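Long-range contact in putative hexose oxidase (Nonomuraea sp. ATCC 39727, PDB 5AWV), which probably oxidises sugar-bearing glycopeptide antibiotics of the teicoplanin type, using a flavin-adenine dinucleotide cofactor held by two covalent links: residues 115-127 with 225-239. Residues are numbered along the deposited sequence; the frame is centred on the assembly and turned at random.
Sequences AYDPSMNAFLIEP and TKYWMRVPEDVGRNP
Pro118 O is gripped by Arg237, whose NH2 donates to it at 3.0 Å close to the guanidinium plane, while a water held by Arg237 NH1 donates to the same oxygen. Tyr116 OH lies over one face of that guanidinium. The Tyr116 ring itself takes Pro239 CG almost squarely on its centre, a CH-pi contact of 3.7 Å from CG to the centroid.

Deeper in, Trp228 NE1 gives its hydrogen to Asp117 OD2 (2.9 Å), coming from above the carboxylate plane. Asp117 OD1 is occupied within its own turn, accepting from Ser119 N, which closes an Asx turn, and from Ser119 OG as well; this should limit rotation of the carboxylate while OD2 takes the indole N-H. Met120, bent at chi2 (-74°) and chi3, folds over one indole face, CG 3.7 Å from the centroid of the five-membered ring and SD farther above it. Arg230 NH1 reaches Asn121 O in the carbonyl plane (3.1 Å); NE and NH2 of Arg230 both donate to Val231 O, steadying the guanidinium.

Two antiparallel hydrogen-bonded pairs, Phe123 with Met229 and Ile125 with Tyr227, zip the strands together; Ile125 N to Tyr227 O is 2.8 Å and nearly straight (174°). Strand 122-125 runs between 114-117 and 223-229 in the five-stranded antiparallel sheet, its Phe123 and Ile125 face packed against helix 131-142, with helix 156-161 against Ile125, Tyr227 and Met229 and Pro127 touching the FAD.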
loop_
_atom_site.group_PDB
_atom_site.type_symbol
_atom_site.label_atom_id
_atom_site.label_comp_id
_atom_site.label_asym_id
_atom_site.label_seq_id
_atom_site.Cartn_x
_atom_site.Cartn_y
_atom_site.Cartn_z
ATOM N N ALA A 115 11.623 -3.523 14.032
ATOM C CA ALA A 115 12.889 -3.666 14.772
ATOM C C ALA A 115 13.996 -4.150 13.929
ATOM O O ALA A 115 13.804 -4.783 12.868
ATOM C CB ALA A 115 12.734 -4.632 15.908
ATOM N N TYR A 116 15.179 -3.763 14.345
ATOM C CA TYR A 116 16.376 -4.329 13.746
ATOM C C TYR A 116 16.526 -5.796 14.219
ATOM O O TYR A 116 16.472 -6.070 15.395
ATOM C CB TYR A 116 17.604 -3.571 14.109
ATOM C CG TYR A 116 18.851 -4.320 13.656
ATOM C CD1 TYR A 116 19.141 -4.491 12.277
ATOM C CD2 TYR A 116 19.733 -4.856 14.610
ATOM C CE1 TYR A 116 20.282 -5.148 11.847
ATOM C CE2 TYR A 116 20.910 -5.491 14.187
ATOM C CZ TYR A 116 21.175 -5.652 12.809
ATOM O OH TYR A 116 22.335 -6.318 12.426
ATOM N N ASP A 117 16.693 -6.710 13.272
ATOM C CA ASP A 117 16.768 -8.139 13.555
ATOM C C ASP A 117 18.163 -8.632 13.302
ATOM O O ASP A 117 18.512 -8.858 12.134
ATOM C CB ASP A 117 15.777 -8.879 12.659
ATOM C CG ASP A 117 15.730 -10.394 12.928
ATOM O OD1 ASP A 117 16.741 -10.938 13.408
ATOM O OD2 ASP A 117 14.695 -10.997 12.644
ATOM N N PRO A 118 19.020 -8.793 14.354
ATOM C CA PRO A 118 20.423 -9.196 14.020
ATOM C C PRO A 118 20.563 -10.526 13.324
ATOM O O PRO A 118 21.548 -10.704 12.688
ATOM C CB PRO A 118 21.165 -9.174 15.378
ATOM C CG PRO A 118 20.099 -9.138 16.403
ATOM C CD PRO A 118 18.778 -8.765 15.789
ATOM N N SER A 119 19.612 -11.435 13.404
ATOM C CA SER A 119 19.869 -12.771 12.802
ATOM C C SER A 119 19.545 -12.750 11.300
ATOM O O SER A 119 20.025 -13.587 10.555
ATOM C CB SER A 119 19.052 -13.809 13.490
ATOM O OG SER A 119 17.710 -13.572 13.114
ATOM N N MET A 120 18.773 -11.764 10.848
ATOM C CA MET A 120 18.630 -11.485 9.406
ATOM C C MET A 120 19.494 -10.336 8.913
ATOM O O MET A 120 19.664 -10.183 7.689
ATOM C CB MET A 120 17.151 -11.276 9.083
ATOM C CG MET A 120 16.305 -12.440 9.541
ATOM S SD MET A 120 16.540 -13.919 8.454
ATOM C CE MET A 120 15.103 -13.812 7.410
ATOM N N ASN A 121 20.102 -9.563 9.847
ATOM C CA ASN A 121 20.824 -8.314 9.548
ATOM C C ASN A 121 19.915 -7.469 8.598
ATOM O O ASN A 121 20.339 -6.980 7.546
ATOM C CB ASN A 121 22.239 -8.565 8.960
ATOM C CG ASN A 121 23.062 -7.336 8.878
ATOM O OD1 ASN A 121 23.911 -7.159 7.962
ATOM N ND2 ASN A 121 22.925 -6.506 9.840
ATOM N N ALA A 122 18.697 -7.256 9.071
ATOM C CA ALA A 122 17.664 -6.509 8.312
ATOM C C ALA A 122 16.646 -6.002 9.300
ATOM O O ALA A 122 16.559 -6.488 10.401
ATOM C CB ALA A 122 16.970 -7.441 7.316
ATOM N N PHE A 123 15.837 -5.057 8.844
ATOM C CA PHE A 123 14.671 -4.586 9.583
ATOM C C PHE A 123 13.467 -5.431 9.404
ATOM O O PHE A 123 13.015 -5.664 8.304
ATOM C CB PHE A 123 14.360 -3.160 9.170
ATOM C CG PHE A 123 15.358 -2.197 9.630
ATOM C CD1 PHE A 123 15.296 -1.681 10.898
ATOM C CD2 PHE A 123 16.381 -1.821 8.824
ATOM C CE1 PHE A 123 16.210 -0.763 11.316
ATOM C CE2 PHE A 123 17.283 -0.945 9.250
ATOM C CZ PHE A 123 17.217 -0.384 10.482
ATOM N N LEU A 124 12.954 -5.943 10.488
ATOM C CA LEU A 124 11.727 -6.702 10.563
ATOM C C LEU A 124 10.585 -5.658 10.659
ATOM O O LEU A 124 10.598 -4.745 11.580
ATOM C CB LEU A 124 11.747 -7.540 11.852
ATOM C CG LEU A 124 10.698 -8.626 12.055
ATOM C CD1 LEU A 124 10.824 -9.449 13.332
ATOM C CD2 LEU A 124 9.331 -8.115 12.130
ATOM N N ILE A 125 9.625 -5.757 9.745
ATOM C CA ILE A 125 8.395 -4.909 9.746
ATOM C C ILE A 125 7.245 -5.832 9.574
ATOM O O ILE A 125 7.108 -6.579 8.560
ATOM C CB ILE A 125 8.427 -3.878 8.630
ATOM C CG1 ILE A 125 9.725 -3.051 8.736
ATOM C CG2 ILE A 125 7.273 -2.905 8.728
ATOM C CD1 ILE A 125 9.873 -2.004 7.684
ATOM N N GLU A 126 6.377 -5.824 10.572
ATOM C CA GLU A 126 5.175 -6.633 10.561
ATOM C C GLU A 126 4.036 -5.977 9.785
ATOM O O GLU A 126 4.035 -4.760 9.673
ATOM C CB GLU A 126 4.755 -7.015 12.006
ATOM C CG GLU A 126 5.600 -8.145 12.515
ATOM C CD GLU A 126 5.241 -8.634 13.899
ATOM O OE1 GLU A 126 4.585 -7.914 14.651
ATOM O OE2 GLU A 126 5.666 -9.764 14.230
ATOM N N PRO A 127 3.156 -6.801 9.157
ATOM C CA PRO A 127 2.088 -6.395 8.218
ATOM C C PRO A 127 0.980 -5.523 8.796
ATOM O O PRO A 127 0.410 -4.760 8.066
ATOM C CB PRO A 127 1.488 -7.705 7.707
ATOM C CG PRO A 127 1.869 -8.700 8.783
ATOM C CD PRO A 127 3.143 -8.276 9.387
ATOM N N THR A 225 3.419 -12.811 7.366
ATOM C CA THR A 225 3.417 -12.455 8.777
ATOM C C THR A 225 4.591 -11.606 9.182
ATOM O O THR A 225 4.514 -10.964 10.236
ATOM C CB THR A 225 3.409 -13.771 9.650
ATOM O OG1 THR A 225 4.519 -14.577 9.280
ATOM C CG2 THR A 225 2.183 -14.523 9.354
ATOM N N LYS A 226 5.663 -11.585 8.385
ATOM C CA LYS A 226 6.806 -10.697 8.567
ATOM C C LYS A 226 7.445 -10.333 7.195
ATOM O O LYS A 226 7.558 -11.202 6.288
ATOM C CB LYS A 226 7.976 -11.320 9.412
ATOM C CG LYS A 226 7.519 -11.971 10.745
ATOM C CD LYS A 226 8.713 -12.446 11.559
ATOM C CE LYS A 226 8.436 -12.941 12.985
ATOM N NZ LYS A 226 7.113 -13.580 13.121
ATOM N N TYR A 227 7.934 -9.101 7.101
ATOM C CA TYR A 227 8.817 -8.650 6.007
ATOM C C TYR A 227 10.135 -8.242 6.611
ATOM O O TYR A 227 10.124 -7.620 7.669
ATOM C CB TYR A 227 8.248 -7.418 5.318
ATOM C CG TYR A 227 6.983 -7.576 4.520
ATOM C CD1 TYR A 227 7.006 -8.086 3.220
ATOM C CD2 TYR A 227 5.767 -7.151 5.010
ATOM C CE1 TYR A 227 5.833 -8.217 2.458
ATOM C CE2 TYR A 227 4.590 -7.222 4.218
ATOM C CZ TYR A 227 4.642 -7.770 2.944
ATOM O OH TYR A 227 3.479 -7.838 2.118
ATOM N N TRP A 228 11.245 -8.599 5.966
ATOM C CA TRP A 228 12.547 -8.086 6.326
ATOM C C TRP A 228 13.107 -7.265 5.207
ATOM O O TRP A 228 13.182 -7.730 4.047
ATOM C CB TRP A 228 13.561 -9.197 6.653
ATOM C CG TRP A 228 13.326 -9.882 7.963
ATOM C CD1 TRP A 228 13.848 -9.548 9.184
ATOM C CD2 TRP A 228 12.587 -11.079 8.179
ATOM N NE1 TRP A 228 13.454 -10.467 10.133
ATOM C CE2 TRP A 228 12.692 -11.411 9.540
ATOM C CE3 TRP A 228 11.832 -11.898 7.349
ATOM C CZ2 TRP A 228 12.064 -12.563 10.104
ATOM C CZ3 TRP A 228 11.253 -13.044 7.879
ATOM C CH2 TRP A 228 11.388 -13.374 9.249
ATOM N N MET A 229 13.541 -6.075 5.561
ATOM C CA MET A 229 13.924 -5.023 4.560
ATOM C C MET A 229 15.372 -4.612 4.785
ATOM O O MET A 229 15.774 -4.348 5.934
ATOM C CB MET A 229 13.033 -3.776 4.719
ATOM C CG MET A 229 11.553 -4.017 4.830
ATOM S SD MET A 229 10.860 -4.807 3.365
ATOM C CE MET A 229 10.926 -3.414 2.230
ATOM N N ARG A 230 16.146 -4.523 3.707
ATOM C CA ARG A 230 17.458 -4.007 3.744
ATOM C C ARG A 230 18.003 -3.732 2.318
ATOM O O ARG A 230 17.548 -4.351 1.338
ATOM C CB ARG A 230 18.431 -5.017 4.483
ATOM C CG ARG A 230 18.504 -6.397 3.835
ATOM C CD ARG A 230 19.809 -7.153 4.215
ATOM N NE ARG A 230 20.927 -6.494 3.586
ATOM C CZ ARG A 230 22.138 -6.318 4.104
ATOM N NH1 ARG A 230 22.447 -6.722 5.311
ATOM N NH2 ARG A 230 23.046 -5.676 3.379
ATOM N N VAL A 231 18.974 -2.847 2.230
ATOM C CA VAL A 231 19.712 -2.584 0.989
ATOM C C VAL A 231 20.364 -3.877 0.473
ATOM O O VAL A 231 20.737 -4.759 1.238
ATOM C CB VAL A 231 20.764 -1.486 1.117
ATOM C CG1 VAL A 231 20.179 -0.214 1.597
ATOM C CG2 VAL A 231 21.895 -1.924 2.072
ATOM N N PRO A 232 20.434 -4.036 -0.863
ATOM C CA PRO A 232 21.104 -5.255 -1.341
ATOM C C PRO A 232 22.660 -5.181 -1.228
ATOM O O PRO A 232 23.309 -6.180 -1.243
ATOM C CB PRO A 232 20.584 -5.390 -2.791
ATOM C CG PRO A 232 20.335 -4.016 -3.213
ATOM C CD PRO A 232 19.958 -3.198 -1.967
ATOM N N GLU A 233 23.249 -4.027 -1.030
ATOM C CA GLU A 233 24.700 -3.958 -0.889
ATOM C C GLU A 233 25.185 -4.484 0.443
ATOM O O GLU A 233 24.430 -4.496 1.423
ATOM C CB GLU A 233 25.205 -2.518 -1.052
ATOM C CG GLU A 233 24.969 -1.904 -2.405
ATOM C CD GLU A 233 23.531 -1.396 -2.663
ATOM O OE1 GLU A 233 23.151 -1.349 -3.851
ATOM O OE2 GLU A 233 22.778 -1.042 -1.726
ATOM N N ASP A 234 26.477 -4.892 0.470
ATOM C CA ASP A 234 27.232 -5.193 1.696
ATOM C C ASP A 234 27.622 -3.869 2.322
ATOM O O ASP A 234 28.421 -3.138 1.776
ATOM C CB ASP A 234 28.545 -5.968 1.428
ATOM C CG ASP A 234 28.311 -7.410 1.011
ATOM O OD1 ASP A 234 27.275 -7.988 1.394
ATOM O OD2 ASP A 234 29.170 -7.982 0.292
ATOM N N VAL A 235 27.050 -3.582 3.472
ATOM C CA VAL A 235 27.290 -2.328 4.184
ATOM C C VAL A 235 27.597 -2.602 5.630
ATOM O O VAL A 235 27.504 -1.692 6.488
ATOM C CB VAL A 235 26.046 -1.397 4.115
ATOM C CG1 VAL A 235 25.832 -0.910 2.683
ATOM C CG2 VAL A 235 24.804 -2.068 4.691
ATOM N N GLY A 236 27.920 -3.859 5.938
ATOM C CA GLY A 236 28.125 -4.271 7.312
ATOM C C GLY A 236 26.841 -4.537 8.050
ATOM O O GLY A 236 25.807 -4.932 7.481
ATOM N N ARG A 237 26.915 -4.285 9.332
ATOM C CA ARG A 237 25.841 -4.579 10.266
ATOM C C ARG A 237 25.364 -3.341 11.038
ATOM O O ARG A 237 24.557 -3.482 11.957
ATOM C CB ARG A 237 26.299 -5.633 11.280
ATOM C CG ARG A 237 26.807 -6.903 10.639
ATOM C CD ARG A 237 27.209 -7.901 11.708
ATOM N NE ARG A 237 26.140 -8.256 12.614
ATOM C CZ ARG A 237 25.129 -9.077 12.295
ATOM N NH1 ARG A 237 25.040 -9.616 11.069
ATOM N NH2 ARG A 237 24.188 -9.341 13.170
ATOM N N ASN A 238 25.774 -2.156 10.610
ATOM C CA ASN A 238 25.358 -0.940 11.242
ATOM C C ASN A 238 23.878 -0.652 10.742
ATOM O O ASN A 238 23.691 -0.346 9.550
ATOM C CB ASN A 238 26.311 0.148 10.781
ATOM C CG ASN A 238 25.973 1.519 11.341
ATOM O OD1 ASN A 238 26.588 2.503 10.930
ATOM N ND2 ASN A 238 24.996 1.611 12.243
ATOM N N PRO A 239 22.885 -0.777 11.618
ATOM C CA PRO A 239 21.473 -0.682 11.123
ATOM C C PRO A 239 21.203 0.655 10.429
ATOM O O PRO A 239 20.372 0.721 9.501
ATOM C CB PRO A 239 20.645 -0.866 12.387
ATOM C CG PRO A 239 21.526 -1.635 13.245
ATOM C CD PRO A 239 22.878 -1.004 13.067
HETATM O O HOH W 1 24.331 -4.809 14.221
HETATM O O HOH W 2 23.370 -11.786 10.476
HETATM O O HOH W 3 4.826 -12.060 12.855
#